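Local coordinates for adhesion and penetration protein autotransporter (Haemophilus influenzae, PDB 3SYJ) that mediates adherence to host cells and bacterial aggregation as a self-associating autotransporter, and is probably a serine protease as well, at residues A61-Q66 and Y116-L121; T95-K100 and R120-V125. All blocks are in the same frame, centred on the assembly; numbering follows the deposited sequence.

Contact 1: A61-Q66 and Y116-L121; sequences ALVENQ and YHNPRL
Gln-66 runs its side chain alongside that of Arg-120, both pointing the same way, with the amide carbon CD of Gln-66 3.9 Å from NE of Arg-120. Their flat groups are not stacked: the end of the amide lies by the guanidinium edge, the planes 55° apart. Gln-66 reaches this place because CG stands between the backbone N and the carbonyl carbon (chi1 59°) and the chain is extended beyond it. A long, uncharged polar residue suits the spot, since its extended chain can follow that of Arg-120 and set an amide beside the guanidinium and near the carbonyl of Leu-121. The backbone supplies the firm link: Leu-121 N donates to Gln-66 O at 2.8 Å. The same oxygen receives a CA-H...O contact from Arg-120 CA at 3.4 Å. Beyond this the segments part. Leu-62 CD1 meets Leu-121 CD1 at 4.4 Å, a light touch between two branched apolar residues suited to a buried interior, and CG2 of Val-63 faces the end of the Asn-118 side chain, the two crossing at about a right angle. The guanidinium of Arg-120 is held chiefly from outside, by Asn-335 and the carbonyl of Gly-337. The contact sits in the N-terminal S6 peptidase domain of the passenger, where strand 61-64 pairs with strand 67-69, helix 256-266 packs on Asn-118 and Glu-64, and strand 96-100 lies against Pro-119, Arg-120 and Leu-121.

Contact 2: T95-K100 and R120-V125; sequences TYKIVK and RLHKFV
Tyr-96 packs on Val-125 just past the place where strands 96-100 and 120-121 pair as antiparallel neighbours with a beta bulge. Ile-98 faces Leu-121 as a non-hydrogen-bonded pair and Lys-100 faces Arg-120 as a hydrogen-bonded one; the one-residue shift between them falls at Val-99, where the chain turns a corner. Val-99 N donates to Arg-120 O at 2.8 Å, and Arg-120 N to Lys-100 O at 2.7 Å. The buried side is closely packed. CG2 of Val-125 stands over the centre of the Tyr-96 ring, 3.7 Å from its centroid, while CD1 of Leu-121 meets Tyr-96 CB and CD2 meets Ile-98 CG1, each at 4.0 Å. Tyrosine suits this place: one face of its ring is covered by a valine methyl, and its hydroxyl bonds Glu-127 and Arg-403. His-122 is well packed too, its CB 3.4 Å from Val-99 CG1 and its imidazole sandwiched between CG of Lys-123 and CG of Lys-97. The loose side is exposed Thr-95 and the outer part of Lys-97, whose charged end suits solvent. With CG of His-122 between backbone N and carbonyl carbon (chi1 83°), the ring's ND1 comes 3.0 Å from Lys-97 N.

From the N terminus, strand 61-64 comes first, then 95-100, and both later meet the stretch around strand 120-121. Contact 1 closes a loop of 49 residues between its segments; contact 2 starts inside that loop and closes a shorter one of 19, and both end on the same stretch, so they neither nest strictly nor cross cleanly. Arg-120 and Leu-121 belong to both, flanked by 61-66 in contact 1 and by 95-100 in contact 2. The contacts, whose centres are 8 Å apart, also touch directly: Leu-62 CD1 packs on Val-125 CG2, and Asn-65 O probably accepts a hydrogen bond from Val-125 N. Together they join the end of strand 61-64 to the sheet of strands 79-80, 96-100 and 120-121, beside the N-terminal part of the beta-helix, including strand 403-407.

Contact 1: A61-Q66 and Y116-L121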
# COMPACT_ATOMS: atom_id res chain seq x y z
N ALA A 61 50.99 -22.98 35.20
CA ALA A 61 50.54 -22.38 33.96
C ALA A 61 50.99 -23.20 32.76
O ALA A 61 52.06 -23.82 32.78
CB ALA A 61 51.03 -20.94 33.85
N LEU A 62 50.16 -23.21 31.72
CA LEU A 62 50.40 -24.03 30.54
C LEU A 62 51.34 -23.34 29.55
O LEU A 62 50.98 -22.34 28.94
CB LEU A 62 49.06 -24.37 29.87
CG LEU A 62 49.02 -25.44 28.77
CD1 LEU A 62 49.34 -26.84 29.31
CD2 LEU A 62 47.66 -25.43 28.10
N VAL A 63 52.56 -23.87 29.41
CA VAL A 63 53.57 -23.24 28.57
C VAL A 63 53.82 -24.00 27.25
O VAL A 63 54.48 -23.49 26.35
CB VAL A 63 54.91 -23.06 29.33
CG1 VAL A 63 54.73 -22.20 30.58
CG2 VAL A 63 55.49 -24.41 29.70
N GLU A 64 53.30 -25.22 27.16
CA GLU A 64 53.30 -25.96 25.90
C GLU A 64 52.10 -26.89 25.93
O GLU A 64 51.38 -26.92 26.93
CB GLU A 64 54.59 -26.76 25.73
CG GLU A 64 55.33 -26.46 24.41
CD GLU A 64 54.50 -26.74 23.16
OE1 GLU A 64 54.47 -25.87 22.26
OE2 GLU A 64 53.87 -27.82 23.08
N ASN A 65 51.88 -27.64 24.86
CA ASN A 65 50.72 -28.52 24.77
C ASN A 65 50.65 -29.55 25.90
O ASN A 65 49.56 -29.88 26.38
CB ASN A 65 50.65 -29.20 23.40
CG ASN A 65 50.44 -28.20 22.27
OD1 ASN A 65 51.07 -28.31 21.21
ND2 ASN A 65 49.57 -27.22 22.50
N GLN A 66 51.80 -30.06 26.33
CA GLN A 66 51.82 -31.01 27.44
C GLN A 66 52.83 -30.63 28.53
O GLN A 66 53.35 -31.50 29.22
CB GLN A 66 52.08 -32.45 26.95
CG GLN A 66 53.39 -32.67 26.19
CD GLN A 66 53.67 -34.15 25.86
OE1 GLN A 66 53.10 -35.06 26.47
NE2 GLN A 66 54.57 -34.38 24.90
N TYR A 116 62.29 -24.70 40.99
CA TYR A 116 61.73 -24.48 39.67
C TYR A 116 61.59 -25.82 38.97
O TYR A 116 62.53 -26.60 38.95
CB TYR A 116 62.68 -23.59 38.86
CG TYR A 116 62.15 -23.13 37.52
CD1 TYR A 116 61.83 -21.81 37.30
CD2 TYR A 116 61.99 -24.03 36.47
CE1 TYR A 116 61.35 -21.38 36.08
CE2 TYR A 116 61.51 -23.61 35.23
CZ TYR A 116 61.20 -22.28 35.05
OH TYR A 116 60.72 -21.84 33.84
N HIS A 117 60.41 -26.09 38.42
CA HIS A 117 60.25 -27.30 37.61
C HIS A 117 59.28 -27.14 36.42
O HIS A 117 58.41 -26.26 36.42
CB HIS A 117 59.89 -28.53 38.48
CG HIS A 117 58.52 -28.50 39.07
ND1 HIS A 117 58.12 -29.35 40.07
CD2 HIS A 117 57.44 -27.71 38.80
CE1 HIS A 117 56.87 -29.11 40.40
NE2 HIS A 117 56.43 -28.11 39.65
N ASN A 118 59.45 -28.00 35.42
CA ASN A 118 58.66 -27.97 34.19
C ASN A 118 57.96 -29.30 33.92
O ASN A 118 58.37 -30.04 33.03
CB ASN A 118 59.56 -27.64 33.00
CG ASN A 118 59.49 -26.18 32.60
OD1 ASN A 118 58.41 -25.64 32.37
ND2 ASN A 118 60.65 -25.55 32.48
N PRO A 119 56.91 -29.60 34.69
CA PRO A 119 56.22 -30.89 34.60
C PRO A 119 55.68 -31.20 33.20
O PRO A 119 55.20 -30.31 32.50
CB PRO A 119 55.05 -30.74 35.58
CG PRO A 119 55.51 -29.71 36.55
CD PRO A 119 56.36 -28.76 35.76
N ARG A 120 55.79 -32.47 32.82
CA ARG A 120 55.21 -32.98 31.59
C ARG A 120 53.90 -33.69 31.95
O ARG A 120 53.85 -34.43 32.94
CB ARG A 120 56.19 -33.96 30.93
CG ARG A 120 55.76 -34.53 29.59
CD ARG A 120 56.71 -35.65 29.15
NE ARG A 120 56.57 -35.95 27.73
CZ ARG A 120 56.88 -37.12 27.18
NH1 ARG A 120 57.35 -38.12 27.93
NH2 ARG A 120 56.72 -37.31 25.87
N LEU A 121 52.85 -33.45 31.17
CA LEU A 121 51.53 -34.03 31.41
C LEU A 121 51.34 -35.26 30.52
O LEU A 121 52.02 -35.42 29.53
CB LEU A 121 50.45 -33.00 31.11
CG LEU A 121 50.62 -31.70 31.89
CD1 LEU A 121 49.55 -30.68 31.49
CD2 LEU A 121 50.58 -31.97 33.38

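Contact 2: T95-K100 and R120-V125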
# COMPACT_ATOMS: atom_id res chain seq x y z
N THR A 95 41.35 -34.48 34.07
CA THR A 95 42.50 -34.50 34.96
C THR A 95 43.77 -34.84 34.18
O THR A 95 43.96 -35.98 33.76
CB THR A 95 42.29 -35.50 36.11
OG1 THR A 95 41.08 -35.18 36.82
CG2 THR A 95 43.46 -35.45 37.09
N TYR A 96 44.61 -33.83 33.96
CA TYR A 96 45.89 -34.05 33.29
C TYR A 96 46.94 -34.46 34.32
O TYR A 96 47.17 -33.74 35.28
CB TYR A 96 46.34 -32.79 32.55
CG TYR A 96 45.42 -32.43 31.40
CD1 TYR A 96 45.55 -33.04 30.16
CD2 TYR A 96 44.42 -31.48 31.57
CE1 TYR A 96 44.70 -32.72 29.12
CE2 TYR A 96 43.57 -31.16 30.54
CZ TYR A 96 43.71 -31.78 29.31
OH TYR A 96 42.86 -31.46 28.29
N LYS A 97 47.57 -35.62 34.11
CA LYS A 97 48.53 -36.16 35.08
C LYS A 97 49.98 -35.81 34.78
O LYS A 97 50.43 -35.91 33.64
CB LYS A 97 48.42 -37.68 35.15
CG LYS A 97 47.06 -38.20 35.55
CD LYS A 97 46.97 -39.72 35.36
CE LYS A 97 45.56 -40.23 35.61
NZ LYS A 97 45.46 -41.71 35.42
N ILE A 98 50.72 -35.42 35.81
CA ILE A 98 52.15 -35.21 35.71
C ILE A 98 52.86 -36.57 35.60
O ILE A 98 52.67 -37.45 36.43
CB ILE A 98 52.68 -34.46 36.96
CG1 ILE A 98 52.22 -32.99 36.93
CG2 ILE A 98 54.20 -34.55 37.05
CD1 ILE A 98 52.41 -32.26 38.26
N VAL A 99 53.68 -36.73 34.56
CA VAL A 99 54.41 -37.97 34.33
C VAL A 99 55.89 -37.77 34.56
O VAL A 99 56.66 -38.72 34.66
CB VAL A 99 54.18 -38.52 32.91
CG1 VAL A 99 52.69 -38.74 32.67
CG2 VAL A 99 54.75 -37.57 31.86
N LYS A 100 56.31 -36.51 34.64
CA LYS A 100 57.70 -36.17 34.87
C LYS A 100 57.75 -34.73 35.37
O LYS A 100 57.22 -33.83 34.71
CB LYS A 100 58.49 -36.32 33.58
CG LYS A 100 59.96 -36.02 33.70
CD LYS A 100 60.64 -37.00 34.63
CE LYS A 100 62.14 -36.89 34.51
NZ LYS A 100 62.84 -37.57 35.63
N ARG A 120 55.79 -32.47 32.82
CA ARG A 120 55.21 -32.98 31.59
C ARG A 120 53.90 -33.69 31.95
O ARG A 120 53.85 -34.43 32.94
CB ARG A 120 56.19 -33.96 30.93
CG ARG A 120 55.76 -34.53 29.59
CD ARG A 120 56.71 -35.65 29.15
NE ARG A 120 56.57 -35.95 27.73
CZ ARG A 120 56.88 -37.12 27.18
NH1 ARG A 120 57.35 -38.12 27.93
NH2 ARG A 120 56.72 -37.31 25.87
N LEU A 121 52.85 -33.45 31.17
CA LEU A 121 51.53 -34.03 31.41
C LEU A 121 51.34 -35.26 30.52
O LEU A 121 52.02 -35.42 29.53
CB LEU A 121 50.45 -33.00 31.11
CG LEU A 121 50.62 -31.70 31.89
CD1 LEU A 121 49.55 -30.68 31.49
CD2 LEU A 121 50.58 -31.97 33.38
N HIS A 122 50.39 -36.12 30.88
CA HIS A 122 50.23 -37.37 30.14
C HIS A 122 49.42 -37.20 28.86
O HIS A 122 49.46 -38.08 27.99
CB HIS A 122 49.68 -38.49 31.04
CG HIS A 122 48.19 -38.48 31.22
ND1 HIS A 122 47.50 -37.38 31.69
CD2 HIS A 122 47.26 -39.45 31.01
CE1 HIS A 122 46.21 -37.67 31.75
NE2 HIS A 122 46.04 -38.91 31.34
N LYS A 123 48.71 -36.08 28.73
CA LYS A 123 47.93 -35.80 27.52
C LYS A 123 48.14 -34.38 27.02
O LYS A 123 48.44 -33.48 27.81
CB LYS A 123 46.44 -35.99 27.80
CG LYS A 123 46.01 -37.43 28.04
CD LYS A 123 45.99 -38.24 26.76
CE LYS A 123 45.46 -39.64 27.03
NZ LYS A 123 45.31 -40.44 25.78
N PHE A 124 47.98 -34.17 25.71
CA PHE A 124 47.94 -32.81 25.15
C PHE A 124 46.74 -32.09 25.74
O PHE A 124 45.65 -32.66 25.79
CB PHE A 124 47.80 -32.81 23.63
CG PHE A 124 49.02 -33.27 22.89
CD1 PHE A 124 50.21 -33.51 23.55
CD2 PHE A 124 48.98 -33.44 21.51
CE1 PHE A 124 51.34 -33.92 22.84
CE2 PHE A 124 50.10 -33.85 20.80
CZ PHE A 124 51.28 -34.09 21.47
N VAL A 125 46.92 -30.85 26.19
CA VAL A 125 45.81 -30.08 26.75
C VAL A 125 45.00 -29.44 25.63
O VAL A 125 45.55 -28.75 24.78
CB VAL A 125 46.30 -29.00 27.74
CG1 VAL A 125 45.13 -28.10 28.16
CG2 VAL A 125 46.99 -29.64 28.94